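Local coordinates for protein histidinol dehydrogenase (Elizabethkingia anophelis NUHP1, PDB 6AN0) that probably catalyses, with a bound zinc ion, the two successive NAD-dependent oxidations that turn L-histidinol into L-histidine, the last step of histidine biosynthesis, at residues A[178-182]-A[183-187]; A[291-294]-A[295-298]; A[84-87]-A[88-92]. All coordinates share one frame; numbering follows the deposited sequence.

Interaction 1 of 3, residues A[178-182]-A[183-187]. With EDO (1,2-ethanediol), chain C.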
loop_
_atom_site.group_PDB
_atom_site.type_symbol
_atom_site.label_atom_id
_atom_site.label_comp_id
_atom_site.label_asym_id
_atom_site.label_seq_id
_atom_site.Cartn_x
_atom_site.Cartn_y
_atom_site.Cartn_z
ATOM N N THR A 178 5.546 -22.576 15.715
ATOM C CA THR A 178 5.773 -21.996 14.397
ATOM C C THR A 178 6.386 -20.601 14.491
ATOM O O THR A 178 7.287 -20.267 13.714
ATOM C CB THR A 178 4.460 -21.966 13.609
ATOM O OG1 THR A 178 3.897 -23.291 13.570
ATOM C CG2 THR A 178 4.716 -21.501 12.196
ATOM N N ALA A 179 5.926 -19.766 15.431
ATOM C CA ALA A 179 6.539 -18.446 15.573
ATOM C C ALA A 179 7.986 -18.564 16.025
ATOM O O ALA A 179 8.864 -17.871 15.498
ATOM C CB ALA A 179 5.744 -17.577 16.547
ATOM N N ASN A 180 8.256 -19.451 16.985
ATOM C CA ASN A 180 9.625 -19.624 17.459
ATOM C C ASN A 180 10.527 -20.172 16.359
ATOM O O ASN A 180 11.692 -19.765 16.248
ATOM C CB ASN A 180 9.649 -20.531 18.685
ATOM C CG ASN A 180 11.047 -20.746 19.213
ATOM O OD1 ASN A 180 11.673 -21.783 18.970
ATOM N ND2 ASN A 180 11.557 -19.757 19.918
ATOM N N LEU A 181 9.997 -21.079 15.526
ATOM C CA LEU A 181 10.763 -21.665 14.422
ATOM C C LEU A 181 11.358 -20.597 13.511
ATOM O O LEU A 181 12.520 -20.696 13.097
ATOM C CB LEU A 181 9.869 -22.598 13.602
ATOM C CG LEU A 181 10.474 -23.221 12.332
ATOM C CD1 LEU A 181 11.626 -24.166 12.679
ATOM C CD2 LEU A 181 9.412 -23.941 11.499
ATOM N N ILE A 182 10.567 -19.584 13.158
ATOM C CA ILE A 182 11.011 -18.589 12.189
ATOM C C ILE A 182 11.566 -17.359 12.899
ATOM O O ILE A 182 11.761 -16.301 12.288
ATOM C CB ILE A 182 9.881 -18.215 11.220
ATOM C CG1 ILE A 182 8.700 -17.585 11.957
ATOM C CG2 ILE A 182 9.433 -19.444 10.434
ATOM C CD1 ILE A 182 7.631 -17.096 11.025
ATOM N N GLY A 183 11.835 -17.493 14.193
ATOM C CA GLY A 183 12.621 -16.516 14.920
ATOM C C GLY A 183 11.858 -15.373 15.545
ATOM O O GLY A 183 12.479 -14.378 15.940
ATOM N N ILE A 184 10.538 -15.470 15.646
ATOM C CA ILE A 184 9.765 -14.454 16.351
ATOM C C ILE A 184 9.907 -14.716 17.846
ATOM O O ILE A 184 9.549 -15.794 18.333
ATOM C CB ILE A 184 8.293 -14.476 15.910
ATOM C CG1 ILE A 184 8.175 -14.134 14.417
ATOM C CG2 ILE A 184 7.470 -13.515 16.757
ATOM C CD1 ILE A 184 6.794 -14.339 13.868
ATOM N N LYS A 185 10.455 -13.736 18.580
ATOM C CA LYS A 185 10.679 -13.890 20.010
ATOM C C LYS A 185 9.752 -13.053 20.878
ATOM O O LYS A 185 9.658 -13.318 22.078
ATOM C CB LYS A 185 12.132 -13.538 20.367
ATOM C CG LYS A 185 13.159 -14.438 19.700
ATOM C CD LYS A 185 13.012 -15.870 20.190
ATOM C CE LYS A 185 13.701 -16.854 19.258
ATOM N NZ LYS A 185 15.143 -16.544 19.096
ATOM N N ASN A 186 9.077 -12.058 20.313
ATOM C CA ASN A 186 8.222 -11.140 21.069
ATOM C C ASN A 186 6.779 -11.566 20.827
ATOM O O ASN A 186 6.139 -11.124 19.877
ATOM C CB ASN A 186 8.446 -9.693 20.634
ATOM C CG ASN A 186 9.870 -9.195 20.906
ATOM O OD1 ASN A 186 10.599 -9.760 21.719
ATOM N ND2 ASN A 186 10.256 -8.119 20.227
ATOM N N ILE A 187 6.260 -12.424 21.709
ATOM C CA ILE A 187 4.931 -13.009 21.563
ATOM C C ILE A 187 4.109 -12.620 22.781
ATOM O O ILE A 187 4.544 -12.836 23.919
ATOM C CB ILE A 187 5.008 -14.541 21.418
ATOM C CG1 ILE A 187 5.950 -14.923 20.266
ATOM C CG2 ILE A 187 3.623 -15.147 21.230
ATOM C CD1 ILE A 187 6.173 -16.421 20.152
HETATM C C1 EDO C . 13.019 -17.416 7.776
HETATM O O1 EDO C . 13.768 -16.336 7.205
HETATM C C2 EDO C . 12.714 -17.135 9.241
HETATM O O2 EDO C . 13.888 -17.287 10.049
HETATM O O HOH W 1 9.831 -17.484 20.533
#
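Ala179 presents its methyl to two isoleucines from the chain that follows the helix: Ile187 brings the tip of its longer branch, CD1, to 3.8 Å from Ala179 CB, while Ile184 meets that same methyl with its branch point. Ile182 and Ile184 lie next to each other, pointing the same way, and touch through their ends, CD1 to CD1 at 4.0 Å. For Ile182 this means placing CG1 between the backbone N and the carbonyl carbon (chi1 62°). Its CB also touches C2 of an ethanediol, probably from the crystallisation liquor. The backbone beneath is a Schellman motif, with Gly183 at the C-prime position: Ile184 N bonds to Ala179 O at 2.9 Å and Gly183 N to Asn180 O at 3.1 Å. Gly183 has phi 89°, where a CB would run into the carbonyl oxygen of Ile182. The turn thus ends the helix of a beta-alpha-beta unit and leads into strand 186-189. On another side of the turn, the bent chain of the exposed Lys185 crosses the Asn180 amide at a slant, CE 3.7 Å from ND2. ND2 donates instead to a water, 2.9 Å away, which in turn donates to Ile184 O over 2.8 Å. Val144 of helix 142-154 packs on Ala179, and Ile75 of helix 72-79 touches both Asn180 and Ile187.

Interaction 2 of 3, residues A[291-294]-A[295-298]; sequences NQLT and QLPR
Thr294 and Gln295 lie side by side and are tied through the threonine hydroxyl. Gln295 NE2 donates to Thr294 OG1 at 3.0 Å, with the oxygen close to the plane of the amide, and OG1 in turn donates to Asn291 O, 2.6 Å away and three residues back. Both bonds depend on how the chains fold: OG1 sits between the backbone N and the carbonyl carbon (chi1 60°), and the glutamine chain bends at chi2 (-60°), which brings NE2 round to the hydroxyl. On another side, Leu293 and Leu296 cross at about a right angle and meet through their CD1 methyls at 4.2 Å. Beneath these contacts runs a type I beta turn from Leu293 to Leu296, closed by Leu296 N to Leu293 O at 3.1 Å, with Gln295 N on Gln292 O at 3.0 Å just before it. Further out, Lys299 NZ holds Thr294 O, and Phe421 of the second subunit packs on Leu296 and Pro297. The turn links helix 279-293 to helix 299-307, with Leu293 touching Leu261 of helix 253-264 as well as Ala302 and Ser303 of helix 299-307.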
loop_
_atom_site.group_PDB
_atom_site.type_symbol
_atom_site.label_atom_id
_atom_site.label_comp_id
_atom_site.label_asym_id
_atom_site.label_seq_id
_atom_site.Cartn_x
_atom_site.Cartn_y
_atom_site.Cartn_z
ATOM N N ASN A 291 -22.628 -35.047 -2.127
ATOM C CA ASN A 291 -22.106 -36.277 -1.536
ATOM C C ASN A 291 -20.949 -35.995 -0.585
ATOM O O ASN A 291 -20.900 -36.550 0.519
ATOM C CB ASN A 291 -21.674 -37.247 -2.631
ATOM C CG ASN A 291 -22.849 -37.872 -3.342
ATOM O OD1 ASN A 291 -23.981 -37.815 -2.858
ATOM N ND2 ASN A 291 -22.589 -38.482 -4.494
ATOM N N GLN A 292 -20.011 -35.139 -0.992
ATOM C CA GLN A 292 -18.869 -34.835 -0.134
ATOM C C GLN A 292 -19.273 -34.037 1.097
ATOM O O GLN A 292 -18.669 -34.201 2.162
ATOM C CB GLN A 292 -17.797 -34.068 -0.917
ATOM C CG GLN A 292 -17.121 -34.891 -1.993
ATOM C CD GLN A 292 -16.032 -34.115 -2.703
ATOM O OE1 GLN A 292 -15.345 -33.302 -2.088
ATOM N NE2 GLN A 292 -15.872 -34.357 -4.002
ATOM N N LEU A 293 -20.285 -33.172 0.975
ATOM C CA LEU A 293 -20.709 -32.358 2.111
ATOM C C LEU A 293 -21.098 -33.222 3.305
ATOM O O LEU A 293 -20.820 -32.859 4.453
ATOM C CB LEU A 293 -21.876 -31.459 1.699
ATOM C CG LEU A 293 -22.457 -30.539 2.776
ATOM C CD1 LEU A 293 -21.383 -29.611 3.310
ATOM C CD2 LEU A 293 -23.618 -29.746 2.220
ATOM N N THR A 294 -21.728 -34.375 3.055
ATOM C CA THR A 294 -22.181 -35.237 4.142
ATOM C C THR A 294 -21.038 -35.702 5.037
ATOM O O THR A 294 -21.281 -36.077 6.188
ATOM C CB THR A 294 -22.919 -36.465 3.590
ATOM O OG1 THR A 294 -22.039 -37.222 2.748
ATOM C CG2 THR A 294 -24.142 -36.052 2.786
ATOM N N GLN A 295 -19.805 -35.683 4.544
ATOM C CA GLN A 295 -18.671 -36.208 5.285
ATOM C C GLN A 295 -17.887 -35.137 6.038
ATOM O O GLN A 295 -16.909 -35.470 6.714
ATOM C CB GLN A 295 -17.738 -36.960 4.329
ATOM C CG GLN A 295 -18.450 -38.031 3.511
ATOM C CD GLN A 295 -19.102 -39.098 4.380
ATOM O OE1 GLN A 295 -18.435 -39.759 5.173
ATOM N NE2 GLN A 295 -20.412 -39.267 4.230
ATOM N N LEU A 296 -18.288 -33.868 5.952
ATOM C CA LEU A 296 -17.501 -32.785 6.541
ATOM C C LEU A 296 -17.866 -32.611 8.007
ATOM O O LEU A 296 -19.042 -32.377 8.313
ATOM C CB LEU A 296 -17.745 -31.477 5.810
ATOM C CG LEU A 296 -17.290 -31.297 4.360
ATOM C CD1 LEU A 296 -17.282 -29.816 4.021
ATOM C CD2 LEU A 296 -15.938 -31.925 4.130
ATOM N N PRO A 297 -16.914 -32.688 8.937
ATOM C CA PRO A 297 -17.231 -32.299 10.318
ATOM C C PRO A 297 -17.780 -30.885 10.412
ATOM O O PRO A 297 -18.642 -30.617 11.257
ATOM C CB PRO A 297 -15.880 -32.442 11.037
ATOM C CG PRO A 297 -15.128 -33.423 10.229
ATOM C CD PRO A 297 -15.523 -33.153 8.802
ATOM N N ARG A 298 -17.328 -29.981 9.539
ATOM C CA ARG A 298 -17.812 -28.606 9.492
ATOM C C ARG A 298 -18.939 -28.419 8.485
ATOM O O ARG A 298 -19.053 -27.339 7.887
ATOM C CB ARG A 298 -16.654 -27.660 9.171
ATOM C CG ARG A 298 -15.541 -27.695 10.215
ATOM C CD ARG A 298 -14.291 -26.997 9.731
ATOM N NE ARG A 298 -14.494 -25.570 9.494
ATOM C CZ ARG A 298 -14.319 -24.633 10.420
ATOM N NH1 ARG A 298 -13.961 -24.977 11.653
ATOM N NH2 ARG A 298 -14.514 -23.353 10.118
#

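Interaction 3 of 3, residues A[84-87]-A[88-92]; sequences DELI and QAIQM
The side-chain amide of Gln91 has Ile87 over one face: the methyl CG2 stands almost straight above the amide carbon, CD, at 4.1 Å. The two side chains run alongside one another, pointing the same way. Gln91 starts with CG anti to its carbonyl carbon (chi1 -63°) and is extended beyond, which takes the amide outward past the isoleucine and draws CG to 3.1 Å from Ile87 O, a tight approach. The oxygen end of this amide, OE1, has a methyl of Leu181 beside it, from the end of helix 173-181. A second pair sits on a different side of the helix. Leu86 and Ile90 lie at a slant to each other, with Ile90 CD1 against Leu86 CG at 3.8 Å and Ile90 CG1 also close to Leu86 O, at 3.3 Å. Both pairs are i to i+4 neighbours in the first turns of the alpha-helix 84-102, whose backbone bonds run in regular succession: Gln88 N to Asp84 O, Ala89 N to Glu85 O, Ile90 N to Leu86 O at 2.8 Å and Gln91 N to Ile87 O at 3.0 Å. Just ahead of the helix, Ser83 OG takes the N-H of Leu86. Tyr177 of helix 173-181 packs on both Ile87 and Gln91. Elsewhere on the helix surface, Leu86 meets Ala417 of the second subunit, while Ala89 and Met92 pack on its Gly410.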
loop_
_atom_site.group_PDB
_atom_site.type_symbol
_atom_site.label_atom_id
_atom_site.label_comp_id
_atom_site.label_asym_id
_atom_site.label_seq_id
_atom_site.Cartn_x
_atom_site.Cartn_y
_atom_site.Cartn_z
ATOM N N ASP A 84 6.231 -35.069 15.618
ATOM C CA ASP A 84 7.327 -35.072 14.654
ATOM C C ASP A 84 6.817 -34.917 13.224
ATOM O O ASP A 84 7.444 -34.232 12.409
ATOM C CB ASP A 84 8.144 -36.357 14.794
ATOM C CG ASP A 84 8.997 -36.373 16.053
ATOM O OD1 ASP A 84 9.422 -35.288 16.506
ATOM O OD2 ASP A 84 9.247 -37.476 16.587
ATOM N N GLU A 85 5.677 -35.539 12.897
ATOM C CA GLU A 85 5.159 -35.446 11.532
ATOM C C GLU A 85 4.670 -34.039 11.206
ATOM O O GLU A 85 4.798 -33.580 10.063
ATOM C CB GLU A 85 4.033 -36.450 11.315
ATOM C CG GLU A 85 4.488 -37.878 11.101
ATOM C CD GLU A 85 3.327 -38.802 10.788
ATOM O OE1 GLU A 85 2.195 -38.294 10.635
ATOM O OE2 GLU A 85 3.546 -40.030 10.692
ATOM N N LEU A 86 4.082 -33.345 12.183
ATOM C CA LEU A 86 3.672 -31.965 11.938
ATOM C C LEU A 86 4.888 -31.054 11.806
ATOM O O LEU A 86 4.924 -30.177 10.934
ATOM C CB LEU A 86 2.746 -31.480 13.057
ATOM C CG LEU A 86 2.204 -30.052 12.885
ATOM C CD1 LEU A 86 1.539 -29.895 11.522
ATOM C CD2 LEU A 86 1.231 -29.704 13.996
ATOM N N ILE A 87 5.903 -31.266 12.650
ATOM C CA ILE A 87 7.144 -30.498 12.558
ATOM C C ILE A 87 7.725 -30.588 11.152
ATOM O O ILE A 87 8.137 -29.584 10.557
ATOM C CB ILE A 87 8.149 -30.995 13.613
ATOM C CG1 ILE A 87 7.799 -30.428 14.990
ATOM C CG2 ILE A 87 9.576 -30.654 13.201
ATOM C CD1 ILE A 87 8.709 -30.935 16.099
ATOM N N GLN A 88 7.764 -31.801 10.603
ATOM C CA GLN A 88 8.312 -31.994 9.264
ATOM C C GLN A 88 7.482 -31.259 8.217
ATOM O O GLN A 88 8.031 -30.652 7.287
ATOM C CB GLN A 88 8.378 -33.492 8.962
ATOM C CG GLN A 88 8.793 -33.856 7.559
ATOM C CD GLN A 88 8.993 -35.355 7.414
ATOM O OE1 GLN A 88 9.903 -35.931 8.014
ATOM N NE2 GLN A 88 8.123 -36.001 6.639
ATOM N N ALA A 89 6.154 -31.299 8.354
ATOM C CA ALA A 89 5.286 -30.614 7.403
ATOM C C ALA A 89 5.460 -29.101 7.482
ATOM O O ALA A 89 5.500 -28.418 6.449
ATOM C CB ALA A 89 3.827 -31.002 7.654
ATOM N N ILE A 90 5.554 -28.557 8.698
ATOM C CA ILE A 90 5.711 -27.114 8.844
ATOM C C ILE A 90 7.043 -26.661 8.263
ATOM O O ILE A 90 7.132 -25.604 7.625
ATOM C CB ILE A 90 5.556 -26.709 10.324
ATOM C CG1 ILE A 90 4.111 -26.953 10.772
ATOM C CG2 ILE A 90 5.938 -25.242 10.524
ATOM C CD1 ILE A 90 3.842 -26.645 12.239
ATOM N N GLN A 91 8.102 -27.453 8.466
ATOM C CA GLN A 91 9.397 -27.091 7.900
ATOM C C GLN A 91 9.375 -27.146 6.376
ATOM O O GLN A 91 9.995 -26.309 5.709
ATOM C CB GLN A 91 10.482 -28.004 8.477
ATOM C CG GLN A 91 10.615 -27.819 9.980
ATOM C CD GLN A 91 11.848 -28.463 10.566
ATOM O OE1 GLN A 91 12.437 -27.940 11.514
ATOM N NE2 GLN A 91 12.241 -29.608 10.019
ATOM N N MET A 92 8.675 -28.129 5.809
ATOM C CA MET A 92 8.504 -28.202 4.361
ATOM C C MET A 92 7.804 -26.957 3.834
ATOM O O MET A 92 8.228 -26.362 2.835
ATOM C CB MET A 92 7.711 -29.461 4.002
ATOM C CG MET A 92 7.452 -29.668 2.521
ATOM S SD MET A 92 5.932 -28.876 1.948
ATOM C CE MET A 92 4.683 -29.868 2.778
#

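Interactions 1 and 3 meet: Ile90 of helix 84-102 lies against Thr178 and Leu181 at the end of helix 173-181. Interaction 2 touches neither, its nearest atoms being about 18 Å from interaction 1 and about 16 Å from interaction 3. All three are partly buried, and their buried members are mostly apolar: Ala179, Ile184 and Ile187; Leu293 and Leu296; Ile90. The side-chain hydrogen bonds across the contacts lie at more exposed residues, Thr294 with Gln295 and the water-bridged Asn180. Interaction 1 ends its helix through a glycine leading into a strand; interaction 2 passes through a type I turn toward another helix, with a threonine hydroxyl bonded alongside. Interactions 2 and 3 border the second subunit; interaction 1 does not.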